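Local coordinates for protein glycerophosphodiester phosphodiesterase (Thermotoga maritima, PDB 1O1Z) that belongs to the glycerophosphoryl diester phosphodiesterase family and folds as a TIM barrel, here modelled with a bound sodium ion, at residues 32-37 and 97-102; 55-60 and 77-82; 70-75 and 83-88; 173-178 and 189-194; 180-185 and 217-222. All coordinates share one frame; numbering follows the deposited sequence.

Contact 1. Residues 32-37 and 97-102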
# COMPACT_ATOMS: atom_id res chain seq x y z
N ALA A 32 2.01 -13.09 -7.53
CA ALA A 32 0.80 -12.38 -7.09
C ALA A 32 0.70 -10.99 -7.74
O ALA A 32 -0.37 -10.57 -8.16
CB ALA A 32 0.76 -12.28 -5.59
N PHE A 33 1.82 -10.29 -7.83
CA PHE A 33 1.79 -8.95 -8.44
C PHE A 33 1.48 -9.04 -9.93
O PHE A 33 0.64 -8.31 -10.43
CB PHE A 33 3.12 -8.21 -8.25
CG PHE A 33 3.52 -8.02 -6.81
CD1 PHE A 33 2.64 -7.49 -5.90
CD2 PHE A 33 4.82 -8.28 -6.38
CE1 PHE A 33 3.00 -7.28 -4.58
CE2 PHE A 33 5.17 -8.09 -5.05
CZ PHE A 33 4.28 -7.59 -4.16
N MET A 34 2.14 -9.95 -10.64
CA MET A 34 1.90 -10.11 -12.08
C MET A 34 0.44 -10.52 -12.36
O MET A 34 -0.17 -10.03 -13.30
CB MET A 34 2.92 -11.08 -12.70
CG MET A 34 4.36 -10.52 -12.61
SD MET A 34 5.54 -11.63 -13.54
CE MET A 34 5.55 -13.07 -12.50
N LYS A 35 -0.10 -11.41 -11.54
CA LYS A 35 -1.47 -11.87 -11.71
C LYS A 35 -2.51 -10.77 -11.45
O LYS A 35 -3.56 -10.75 -12.08
CB LYS A 35 -1.76 -13.10 -10.84
CG LYS A 35 -1.04 -14.37 -11.29
CD LYS A 35 -1.66 -14.94 -12.52
CE LYS A 35 -0.82 -16.08 -13.07
NZ LYS A 35 -1.37 -16.56 -14.36
N ALA A 36 -2.21 -9.85 -10.54
CA ALA A 36 -3.09 -8.70 -10.31
C ALA A 36 -3.17 -7.84 -11.55
O ALA A 36 -4.23 -7.42 -11.96
CB ALA A 36 -2.59 -7.88 -9.12
N ILE A 37 -2.02 -7.59 -12.16
CA ILE A 37 -1.97 -6.77 -13.38
C ILE A 37 -2.66 -7.48 -14.54
O ILE A 37 -3.41 -6.88 -15.30
CB ILE A 37 -0.49 -6.40 -13.72
CG1 ILE A 37 0.20 -5.67 -12.57
CG2 ILE A 37 -0.43 -5.60 -15.03
CD1 ILE A 37 -0.55 -4.48 -12.03
N PHE A 97 10.00 -3.88 -9.59
CA PHE A 97 10.08 -2.84 -10.63
C PHE A 97 10.42 -3.45 -12.00
O PHE A 97 9.93 -2.98 -13.01
CB PHE A 97 11.14 -1.79 -10.29
CG PHE A 97 10.79 -0.84 -9.17
CD1 PHE A 97 9.57 -0.84 -8.51
CD2 PHE A 97 11.74 0.09 -8.77
CE1 PHE A 97 9.31 0.07 -7.49
CE2 PHE A 97 11.47 0.98 -7.75
CZ PHE A 97 10.27 0.97 -7.14
N GLU A 98 11.25 -4.50 -12.01
CA GLU A 98 11.61 -5.17 -13.26
C GLU A 98 10.45 -5.94 -13.89
O GLU A 98 10.47 -6.23 -15.10
CB GLU A 98 12.80 -6.12 -13.00
CG GLU A 98 14.08 -5.37 -12.72
CD GLU A 98 15.20 -6.22 -12.14
OE1 GLU A 98 15.01 -7.42 -11.87
OE2 GLU A 98 16.30 -5.66 -11.94
N ASN A 99 9.44 -6.29 -13.09
CA ASN A 99 8.33 -7.14 -13.52
C ASN A 99 6.93 -6.50 -13.59
O ASN A 99 5.96 -7.14 -14.05
CB ASN A 99 8.32 -8.39 -12.63
CG ASN A 99 9.49 -9.29 -12.93
OD1 ASN A 99 9.48 -10.00 -13.95
ND2 ASN A 99 10.52 -9.26 -12.09
N VAL A 100 6.84 -5.24 -13.18
CA VAL A 100 5.60 -4.48 -13.23
C VAL A 100 5.87 -3.19 -14.01
O VAL A 100 6.74 -2.41 -13.64
CB VAL A 100 5.08 -4.14 -11.81
CG1 VAL A 100 3.82 -3.26 -11.87
CG2 VAL A 100 4.79 -5.42 -11.03
N SER A 101 5.14 -3.02 -15.10
CA SER A 101 5.29 -1.86 -15.97
C SER A 101 5.05 -0.57 -15.19
O SER A 101 4.16 -0.51 -14.36
CB SER A 101 4.29 -1.96 -17.12
OG SER A 101 4.12 -0.70 -17.77
N ASP A 102 5.82 0.45 -15.51
CA ASP A 102 5.68 1.75 -14.87
C ASP A 102 4.44 2.54 -15.27
O ASP A 102 4.23 3.63 -14.74
CB ASP A 102 6.94 2.59 -15.05
CG ASP A 102 7.18 3.03 -16.46
OD1 ASP A 102 6.45 2.68 -17.43
OD2 ASP A 102 8.17 3.74 -16.70
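N99 meets M34 of helix 30-38. The nearest approach is made by a methylene rather than by the sulfur: M34 CG sits 4.0 Å from the backbone O of N99. In the conformer modelled here, M34 CG stands anti to the carbonyl carbon (chi1 -65°), and the chain stays extended at chi2 before it bends at chi3. The sulfur then passes the amide loosely, with M34 SD 4.3 Å from N99 OD1. The amide nitrogen of N99 is engaged one turn back, where it donates to the backbone O of E95. V100, in the loop that follows, is the apolar centre of the contact. One branch serves each partner: V100 CG2 lies 4.3 Å from F33 CB, while V100 CG1 faces I37 CG1 at 4.4 Å. F33 offers only the base of its side chain here, since its ring runs on to V44 and L46 of strand 43-50. V100 O accepts from R126 NH2; R126 belongs to the sodium site, and the V100 side chain lies about 13 Å from that ion. The contact joins an outer helix of the TIM barrel to the segment leading toward strand 105-110. No hydrogen bond spans it, so it rests on loose van der Waals packing, aliphatic around V100 and of a methylene and thioether against N99, while N99 ND2 and V100 O bond away from helix 30-38.

Contact 2. Residues 55-60 and 77-82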
# COMPACT_ATOMS: atom_id res chain seq x y z
N LYS A 55 19.25 -4.42 1.96
CA LYS A 55 18.50 -4.39 0.72
C LYS A 55 17.01 -4.35 1.02
O LYS A 55 16.58 -4.85 2.06
CB LYS A 55 18.83 -5.61 -0.13
CG LYS A 55 20.35 -5.85 -0.38
CD LYS A 55 21.04 -4.66 -0.96
CE LYS A 55 22.45 -5.02 -1.43
NZ LYS A 55 23.24 -3.81 -1.79
N VAL A 56 16.25 -3.76 0.11
CA VAL A 56 14.81 -3.57 0.29
C VAL A 56 14.10 -4.83 -0.17
O VAL A 56 14.11 -5.15 -1.37
CB VAL A 56 14.28 -2.36 -0.44
CG1 VAL A 56 12.78 -2.20 -0.15
CG2 VAL A 56 15.01 -1.11 -0.01
N VAL A 57 13.52 -5.53 0.80
CA VAL A 57 12.80 -6.79 0.59
C VAL A 57 11.30 -6.57 0.78
O VAL A 57 10.89 -5.72 1.54
CB VAL A 57 13.32 -7.85 1.62
CG1 VAL A 57 12.41 -9.09 1.71
CG2 VAL A 57 14.74 -8.24 1.22
N VAL A 58 10.50 -7.37 0.09
CA VAL A 58 9.04 -7.26 0.15
C VAL A 58 8.52 -8.30 1.15
O VAL A 58 8.55 -9.51 0.90
CB VAL A 58 8.41 -7.43 -1.22
CG1 VAL A 58 6.87 -7.31 -1.13
CG2 VAL A 58 8.95 -6.41 -2.21
N SER A 59 8.07 -7.85 2.32
CA SER A 59 7.51 -8.73 3.34
C SER A 59 6.66 -7.90 4.28
O SER A 59 7.15 -6.94 4.87
CB SER A 59 8.63 -9.39 4.15
OG SER A 59 8.07 -10.26 5.15
N HIS A 60 5.39 -8.28 4.45
CA HIS A 60 4.55 -7.62 5.45
C HIS A 60 5.06 -7.81 6.89
O HIS A 60 5.25 -6.83 7.62
CB HIS A 60 3.11 -8.11 5.32
CG HIS A 60 2.20 -7.48 6.31
ND1 HIS A 60 1.96 -8.03 7.55
CD2 HIS A 60 1.53 -6.30 6.28
CE1 HIS A 60 1.15 -7.23 8.23
NE2 HIS A 60 0.90 -6.17 7.49
N ALA A 77 18.75 -11.97 8.09
CA ALA A 77 19.21 -12.77 6.96
C ALA A 77 19.49 -11.86 5.77
O ALA A 77 18.81 -10.86 5.55
CB ALA A 77 18.16 -13.79 6.59
N THR A 78 20.48 -12.24 4.95
CA THR A 78 20.71 -11.55 3.70
C THR A 78 19.62 -11.89 2.67
O THR A 78 18.89 -12.88 2.80
CB THR A 78 22.07 -11.93 3.10
OG1 THR A 78 22.05 -13.33 2.75
CG2 THR A 78 23.21 -11.74 4.10
N VAL A 79 19.52 -11.09 1.62
CA VAL A 79 18.57 -11.41 0.56
C VAL A 79 18.76 -12.83 0.02
O VAL A 79 17.80 -13.59 -0.12
CB VAL A 79 18.62 -10.39 -0.60
CG1 VAL A 79 17.75 -10.83 -1.75
CG2 VAL A 79 18.15 -9.01 -0.14
N SER A 80 20.01 -13.22 -0.24
CA SER A 80 20.31 -14.56 -0.73
C SER A 80 19.82 -15.63 0.24
O SER A 80 19.21 -16.62 -0.16
CB SER A 80 21.81 -14.71 -0.99
OG SER A 80 22.05 -16.00 -1.54
N GLU A 81 20.08 -15.43 1.54
CA GLU A 81 19.64 -16.37 2.57
C GLU A 81 18.11 -16.47 2.63
O GLU A 81 17.57 -17.56 2.75
CB GLU A 81 20.19 -15.95 3.93
CG GLU A 81 21.68 -16.23 4.03
CD GLU A 81 22.39 -15.56 5.19
OE1 GLU A 81 21.80 -14.71 5.92
OE2 GLU A 81 23.59 -15.88 5.38
N LEU A 82 17.44 -15.34 2.50
CA LEU A 82 15.97 -15.31 2.48
C LEU A 82 15.40 -16.04 1.28
O LEU A 82 14.43 -16.76 1.39
CB LEU A 82 15.46 -13.87 2.53
CG LEU A 82 15.76 -13.15 3.85
CD1 LEU A 82 15.55 -11.65 3.72
CD2 LEU A 82 14.93 -13.75 4.98
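V79 CG2 is the atom on which this contact turns, because K55 and V57 both press against it. K55 CB comes within 3.5 Å of V79 CG2, tighter than usual for two carbons, and the two side chains cross at about a right angle. K55 then bends at chi2 (-54°), which carries its ammonium end away from the helix. V57 slides past V79 in the opposite direction, V57 CG2 lying 3.8 Å from V79 CG2. V57 CG2 also meets L82 CD1, one turn further along, at 4.3 Å. Strand 56-58 thus sets its middle residue between V79 and L82 of helix 79-85. Behind this layer, a capping box fixes the start of the helix. E81 N donates to T78 OG1 over 3.1 Å, and T78 N returns a 3.0 Å bond to E81 OE1, reaching it from above the carboxylate plane. D53 OD1 takes V79 N, tying the first turn to the loop before the strand. V57 is held by backbone bonding to R49 of strand 43-50, with which strand 56-58 pairs antiparallel. The interface is aliphatic, so it holds by van der Waals packing, tight at V79 and looser at L82.

Contact 3. Residues 70-75 and 83-88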
# COMPACT_ATOMS: atom_id res chain seq x y z
N LEU A 70 9.03 -20.51 9.55
CA LEU A 70 10.44 -20.36 9.91
C LEU A 70 10.62 -19.18 10.83
O LEU A 70 10.17 -18.08 10.52
CB LEU A 70 11.27 -20.14 8.65
CG LEU A 70 11.28 -21.27 7.63
CD1 LEU A 70 11.97 -20.79 6.36
CD2 LEU A 70 11.98 -22.50 8.21
N ASP A 71 11.28 -19.41 11.97
CA ASP A 71 11.50 -18.40 12.98
C ASP A 71 12.79 -17.65 12.63
O ASP A 71 13.80 -17.76 13.30
CB ASP A 71 11.59 -19.04 14.38
CG ASP A 71 11.49 -18.03 15.50
OD1 ASP A 71 11.11 -16.87 15.25
OD2 ASP A 71 11.79 -18.30 16.69
N VAL A 72 12.71 -16.91 11.54
CA VAL A 72 13.81 -16.14 10.99
C VAL A 72 13.31 -14.74 10.70
O VAL A 72 12.35 -14.56 9.95
CB VAL A 72 14.34 -16.75 9.67
CG1 VAL A 72 15.44 -15.88 9.07
CG2 VAL A 72 14.84 -18.19 9.90
N LYS A 73 13.98 -13.74 11.26
CA LYS A 73 13.65 -12.36 10.96
C LYS A 73 14.28 -11.90 9.65
O LYS A 73 15.42 -12.21 9.36
CB LYS A 73 14.11 -11.40 12.07
CG LYS A 73 13.36 -11.56 13.37
CD LYS A 73 13.93 -10.62 14.40
CE LYS A 73 13.20 -10.72 15.73
NZ LYS A 73 11.86 -10.10 15.64
N ILE A 74 13.54 -11.11 8.90
CA ILE A 74 14.02 -10.55 7.64
C ILE A 74 15.36 -9.82 7.85
O ILE A 74 16.30 -9.96 7.05
CB ILE A 74 12.96 -9.59 7.04
CG1 ILE A 74 11.62 -10.30 6.75
CG2 ILE A 74 13.48 -8.87 5.80
CD1 ILE A 74 11.72 -11.45 5.84
N ARG A 75 15.48 -9.04 8.93
CA ARG A 75 16.68 -8.24 9.12
C ARG A 75 17.89 -9.04 9.60
O ARG A 75 18.99 -8.49 9.70
CB ARG A 75 16.42 -7.06 10.05
CG ARG A 75 16.14 -7.40 11.49
CD ARG A 75 15.87 -6.14 12.34
NE ARG A 75 14.60 -5.55 11.94
CZ ARG A 75 13.41 -5.84 12.47
NH1 ARG A 75 13.29 -6.69 13.47
NH2 ARG A 75 12.31 -5.27 11.96
N LYS A 83 16.00 -15.84 0.13
CA LYS A 83 15.59 -16.56 -1.07
C LYS A 83 15.84 -18.07 -0.94
O LYS A 83 15.02 -18.86 -1.38
CB LYS A 83 16.31 -15.97 -2.28
CG LYS A 83 15.66 -14.64 -2.70
CD LYS A 83 16.26 -14.01 -3.91
CE LYS A 83 15.54 -12.71 -4.27
NZ LYS A 83 14.26 -12.89 -4.99
N GLU A 84 16.95 -18.46 -0.34
CA GLU A 84 17.21 -19.87 -0.12
C GLU A 84 16.13 -20.47 0.79
O GLU A 84 15.59 -21.52 0.51
CB GLU A 84 18.60 -20.09 0.49
CG GLU A 84 19.76 -19.65 -0.39
CD GLU A 84 21.04 -19.34 0.40
OE1 GLU A 84 21.39 -20.15 1.27
OE2 GLU A 84 21.69 -18.29 0.15
N LEU A 85 15.84 -19.79 1.90
CA LEU A 85 14.86 -20.27 2.88
C LEU A 85 13.44 -20.39 2.33
O LEU A 85 12.69 -21.28 2.72
CB LEU A 85 14.83 -19.33 4.08
CG LEU A 85 16.06 -19.41 4.97
CD1 LEU A 85 16.12 -18.22 5.91
CD2 LEU A 85 16.10 -20.72 5.74
N THR A 86 13.09 -19.50 1.41
CA THR A 86 11.73 -19.44 0.84
C THR A 86 11.66 -20.06 -0.57
O THR A 86 10.66 -19.90 -1.26
CB THR A 86 11.21 -17.99 0.76
OG1 THR A 86 12.08 -17.21 -0.07
CG2 THR A 86 11.21 -17.31 2.11
N ASP A 87 12.69 -20.81 -0.94
CA ASP A 87 12.94 -21.31 -2.31
C ASP A 87 12.56 -20.32 -3.40
O ASP A 87 11.88 -20.63 -4.37
CB ASP A 87 12.31 -22.67 -2.55
CG ASP A 87 13.11 -23.50 -3.55
OD1 ASP A 87 14.37 -23.29 -3.70
OD2 ASP A 87 12.55 -24.41 -4.21
N GLY A 88 13.03 -19.10 -3.21
CA GLY A 88 12.96 -18.09 -4.22
C GLY A 88 11.69 -17.27 -4.19
O GLY A 88 11.56 -16.40 -5.04
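L70 and L85 bring the two backbones to their nearest approach, 8.3 Å between CA atoms, where the weakly bonded strand 70-73 runs beside the last turn of helix 79-85. L85 has the largest share of the contact. The side chain of L70 slants across it, placing L70 CD1 3.9 Å from L85 CB and 3.7 Å from L85 O. V72 instead meets L85 tip to tip: V72 CG1 lies 4.0 Å from L85 CD1, and V72 CG2 is only slightly farther from the same methyl. Between L70 and V72, D71 is the centre of an inverse gamma turn, closed by a weak bond from V72 N to L70 O. The helix ends in a Schellman motif just past L85. G88 N donates to K83 O over 2.7 Å, a weak bond joins D87 N to E84 O, and D87 is the C-prime residue with positive phi (37°). T86 is tied back to L82 O and to I90 N through OG1. Strand 70-73 pairs with strand 63-64 in a small two-stranded antiparallel sheet, and L64 of that partner packs against both L70 and T86.

Contact 4. Residues 173-178 and 189-194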
# COMPACT_ATOMS: atom_id res chain seq x y z
N TYR A 173 -0.59 13.47 -0.84
CA TYR A 173 -1.28 13.13 -2.06
C TYR A 173 -2.58 12.38 -1.78
O TYR A 173 -3.58 12.60 -2.43
CB TYR A 173 -0.36 12.26 -2.94
CG TYR A 173 -1.03 11.63 -4.11
CD1 TYR A 173 -1.38 12.39 -5.23
CD2 TYR A 173 -1.31 10.27 -4.11
CE1 TYR A 173 -2.00 11.79 -6.32
CE2 TYR A 173 -1.92 9.67 -5.20
CZ TYR A 173 -2.28 10.44 -6.29
OH TYR A 173 -2.88 9.84 -7.38
N SER A 174 -2.51 11.44 -0.84
CA SER A 174 -3.63 10.52 -0.60
C SER A 174 -3.80 10.23 0.89
O SER A 174 -2.90 10.46 1.72
CB SER A 174 -3.40 9.23 -1.37
OG SER A 174 -2.14 8.65 -1.05
N LEU A 175 -5.00 9.75 1.20
CA LEU A 175 -5.32 9.24 2.53
C LEU A 175 -5.84 7.83 2.34
O LEU A 175 -6.69 7.60 1.49
CB LEU A 175 -6.39 10.09 3.19
CG LEU A 175 -6.00 11.55 3.40
CD1 LEU A 175 -7.20 12.37 3.88
CD2 LEU A 175 -4.86 11.68 4.41
N HIS A 176 -5.29 6.90 3.12
CA HIS A 176 -5.60 5.48 2.99
C HIS A 176 -6.32 5.10 4.26
O HIS A 176 -5.71 4.93 5.31
CB HIS A 176 -4.29 4.69 2.83
CG HIS A 176 -3.51 5.06 1.60
ND1 HIS A 176 -2.68 4.16 0.96
CD2 HIS A 176 -3.44 6.21 0.88
CE1 HIS A 176 -2.12 4.76 -0.09
NE2 HIS A 176 -2.55 6.01 -0.15
N VAL A 177 -7.64 4.99 4.15
CA VAL A 177 -8.51 4.90 5.32
C VAL A 177 -9.17 3.53 5.37
O VAL A 177 -9.49 2.90 4.35
CB VAL A 177 -9.54 6.03 5.32
CG1 VAL A 177 -8.86 7.39 5.06
CG2 VAL A 177 -10.54 5.82 4.31
N PRO A 178 -9.37 3.01 6.56
CA PRO A 178 -10.10 1.75 6.69
C PRO A 178 -11.52 1.95 6.22
O PRO A 178 -12.11 2.99 6.46
CB PRO A 178 -10.06 1.46 8.19
CG PRO A 178 -9.53 2.66 8.84
CD PRO A 178 -8.93 3.55 7.85
N GLU A 189 -18.04 13.35 6.15
CA GLU A 189 -17.97 14.77 5.85
C GLU A 189 -16.53 15.27 5.77
O GLU A 189 -16.16 16.02 4.87
CB GLU A 189 -18.71 15.56 6.92
CG GLU A 189 -18.73 17.05 6.64
CD GLU A 189 -19.55 17.85 7.63
OE1 GLU A 189 -20.15 17.26 8.54
OE2 GLU A 189 -19.58 19.09 7.45
N VAL A 190 -15.70 14.86 6.72
CA VAL A 190 -14.29 15.23 6.73
C VAL A 190 -13.58 14.74 5.46
O VAL A 190 -12.86 15.48 4.82
CB VAL A 190 -13.61 14.69 8.01
CG1 VAL A 190 -12.07 14.86 7.93
CG2 VAL A 190 -14.16 15.37 9.25
N LEU A 191 -13.82 13.50 5.09
CA LEU A 191 -13.17 12.95 3.91
C LEU A 191 -13.64 13.66 2.65
O LEU A 191 -12.85 13.90 1.73
CB LEU A 191 -13.42 11.44 3.82
CG LEU A 191 -12.74 10.67 4.97
CD1 LEU A 191 -13.22 9.22 4.97
CD2 LEU A 191 -11.22 10.77 4.87
N ARG A 192 -14.92 14.01 2.59
CA ARG A 192 -15.42 14.78 1.44
C ARG A 192 -14.69 16.11 1.32
O ARG A 192 -14.42 16.57 0.22
CB ARG A 192 -16.92 15.02 1.54
CG ARG A 192 -17.75 13.82 1.27
CD ARG A 192 -19.21 14.07 1.50
NE ARG A 192 -20.01 12.92 1.14
CZ ARG A 192 -21.31 12.84 1.36
NH1 ARG A 192 -21.95 13.85 1.94
NH2 ARG A 192 -21.96 11.75 0.99
N SER A 193 -14.42 16.75 2.45
CA SER A 193 -13.73 18.05 2.45
C SER A 193 -12.32 17.89 1.90
O SER A 193 -11.87 18.74 1.12
CB SER A 193 -13.69 18.69 3.86
OG SER A 193 -12.69 18.13 4.71
N PHE A 194 -11.66 16.81 2.29
CA PHE A 194 -10.30 16.53 1.81
C PHE A 194 -10.33 16.31 0.26
O PHE A 194 -9.49 16.80 -0.48
CB PHE A 194 -9.75 15.27 2.49
CG PHE A 194 -9.42 15.42 3.99
CD1 PHE A 194 -9.05 16.64 4.53
CD2 PHE A 194 -9.44 14.30 4.81
CE1 PHE A 194 -8.72 16.76 5.90
CE2 PHE A 194 -9.10 14.39 6.17
CZ PHE A 194 -8.74 15.63 6.71
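V177 and L191 pass each other in opposite directions, with V177 CG1 4.1 Å from L191 CD2. In the conformer modelled here, V177 CG1 is anti to the carbonyl carbon (chi1 -48°), while CG2 takes the crowded position between the backbone N and that carbon. CG2 is therefore turned from L191 and packs on F182. L191 leaves its helix at a slant, and its CD2 methyl is what arrives at the strand; the same methyl reaches L175 CD1 at 4.4 Å. L175 lies at about a right angle to F194, its CD1 methyl set obliquely against the CD2-CE2 side of the ring. L175 CD1 and F194 CD2 are modelled closer than two carbons can sit, so the detail is doubtful. F194 lies over its own helix: V190 O sits 3.5 Å above one ring face, offset toward the rim, and accepts from both F194 N and, in the conformer given, S193 OG, 2.7 Å from V190 O. Strand 174-178 and helix 185-196 are the first two elements of a beta-alpha-beta unit completed by strand 200-204. The two segments run close to antiparallel, 156° between their directions, with their axes 10.7 Å apart at closest. L175 and V177 face the helix, whereas S174 and H176 alternate with them and turn the other way. There S174 OG and H176 NE2 share a 2.8 Å hydrogen bond.

Contact 5. Residues 180-185 and 217-222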
# COMPACT_ATOMS: atom_id res chain seq x y z
N GLN A 180 -14.23 0.95 7.34
CA GLN A 180 -15.09 1.15 8.49
C GLN A 180 -15.23 2.62 8.87
O GLN A 180 -16.19 2.99 9.57
CB GLN A 180 -14.58 0.33 9.67
CG GLN A 180 -14.63 -1.20 9.45
CD GLN A 180 -13.35 -1.79 8.90
OE1 GLN A 180 -12.49 -1.10 8.35
NE2 GLN A 180 -13.21 -3.12 9.06
N ALA A 181 -14.31 3.46 8.40
CA ALA A 181 -14.41 4.91 8.63
C ALA A 181 -15.71 5.49 8.09
O ALA A 181 -16.24 6.44 8.65
CB ALA A 181 -13.22 5.65 8.02
N PHE A 182 -16.25 4.90 7.03
CA PHE A 182 -17.46 5.40 6.38
C PHE A 182 -18.77 5.13 7.13
O PHE A 182 -19.83 5.56 6.69
CB PHE A 182 -17.51 4.88 4.93
CG PHE A 182 -16.45 5.46 4.08
CD1 PHE A 182 -16.65 6.67 3.42
CD2 PHE A 182 -15.22 4.84 3.99
CE1 PHE A 182 -15.64 7.22 2.65
CE2 PHE A 182 -14.21 5.39 3.22
CZ PHE A 182 -14.42 6.58 2.56
N GLU A 183 -18.68 4.45 8.27
CA GLU A 183 -19.82 4.21 9.15
C GLU A 183 -20.25 5.45 9.95
O GLU A 183 -21.36 5.49 10.45
CB GLU A 183 -19.49 3.06 10.12
CG GLU A 183 -19.23 1.73 9.42
CD GLU A 183 -18.66 0.66 10.36
OE1 GLU A 183 -18.53 0.92 11.58
OE2 GLU A 183 -18.33 -0.45 9.88
N LEU A 184 -19.37 6.44 10.05
CA LEU A 184 -19.65 7.67 10.83
C LEU A 184 -19.86 8.84 9.88
O LEU A 184 -19.00 9.14 9.06
CB LEU A 184 -18.48 7.98 11.76
CG LEU A 184 -18.29 7.02 12.95
CD1 LEU A 184 -17.01 7.37 13.74
CD2 LEU A 184 -19.49 7.02 13.86
N GLU A 185 -21.00 9.51 10.02
CA GLU A 185 -21.34 10.60 9.12
C GLU A 185 -20.35 11.76 9.19
O GLU A 185 -20.04 12.36 8.17
CB GLU A 185 -22.79 11.08 9.33
CG GLU A 185 -23.86 10.09 8.87
CD GLU A 185 -25.16 10.77 8.47
OE1 GLU A 185 -25.95 11.14 9.37
OE2 GLU A 185 -25.41 10.93 7.25
N ARG A 217 -18.88 6.08 -4.41
CA ARG A 217 -18.99 7.47 -4.80
C ARG A 217 -18.09 8.38 -3.97
O ARG A 217 -17.83 9.51 -4.38
CB ARG A 217 -20.44 7.95 -4.66
N GLU A 218 -17.62 7.88 -2.82
CA GLU A 218 -16.82 8.66 -1.87
C GLU A 218 -15.32 8.46 -2.01
O GLU A 218 -14.54 9.11 -1.31
CB GLU A 218 -17.18 8.26 -0.44
CG GLU A 218 -18.66 8.35 -0.11
CD GLU A 218 -19.18 9.76 -0.18
OE1 GLU A 218 -18.49 10.67 0.32
OE2 GLU A 218 -20.27 9.99 -0.74
N ILE A 219 -14.90 7.52 -2.88
CA ILE A 219 -13.51 7.12 -2.91
C ILE A 219 -12.93 7.20 -4.31
O ILE A 219 -13.65 7.12 -5.32
CB ILE A 219 -13.31 5.68 -2.37
CG1 ILE A 219 -13.90 4.63 -3.31
CG2 ILE A 219 -13.90 5.55 -0.95
CD1 ILE A 219 -13.70 3.19 -2.87
N ASP A 220 -11.61 7.30 -4.34
CA ASP A 220 -10.85 7.31 -5.58
C ASP A 220 -10.16 5.97 -5.89
O ASP A 220 -9.79 5.72 -7.03
CB ASP A 220 -9.80 8.40 -5.50
CG ASP A 220 -10.42 9.75 -5.36
OD1 ASP A 220 -10.34 10.34 -4.25
OD2 ASP A 220 -11.08 10.24 -6.32
N GLY A 221 -9.99 5.14 -4.87
CA GLY A 221 -9.27 3.90 -5.01
C GLY A 221 -9.61 2.90 -3.93
O GLY A 221 -10.08 3.26 -2.84
N VAL A 222 -9.35 1.65 -4.25
CA VAL A 222 -9.59 0.53 -3.35
C VAL A 222 -8.41 -0.40 -3.36
O VAL A 222 -7.86 -0.69 -4.42
CB VAL A 222 -10.90 -0.19 -3.70
CG1 VAL A 222 -10.88 -0.75 -5.12
CG2 VAL A 222 -11.21 -1.29 -2.67
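F182 covers E218 and I219 with the outer end of its ring, and it gives up more surface than either of them. Its CG stands anti to the carbonyl carbon (chi1 -68°), which sends the ring out from the 3-10 segment that includes 180-183 toward the loop that leads into strand 221-224. F182 CE1 rests 3.6 Å from E218 CB, and F182 CZ lies 3.7 Å from I219 CG2. Both carbons approach the ring obliquely. E218 gives F182 only the base of its side chain, because the chain bends at chi2 (-64°) and takes the carboxylate away. That carboxylate forms a salt bridge with R192 NE on helix 185-196, and its plane is turned 61° from the phenyl ring. I219 presents its branch methyl CG2 to the ring and touches V203 and Y212 as well. V203, I215 and L191 add further walls around F182, so the ring is wedged among strand 200-204, helix 209-215 and helix 185-196. Here an aromatic side chain fills the apolar layer between strands and outer helices, spanning from one beta-alpha loop past strand 200-204 to the approach to strand 221-224 in the TIM barrel.

Overall arrangement
From the N terminus, the first loop is the one that contact 1 closes, joining helix 30-38 to the end of helix 93-99. Contacts 2 and 3 both fall within it and cross each other: 55-60 and 70-75 come first, then 77-82 and 83-88 on the shared helix 79-85. That helix is thereby fastened to strand 56-58 and to strand 70-73 of the small two-stranded sheet; V57 and S59 also touch I74, and F33 links contact 1 to V58. Much later, and on the opposite side of the chain's centre from contact 2, contacts 4 and 5 cross likewise. They tie strand 174-178, helix 185-196 and the approach to strand 221-224, with F182 common ground between them.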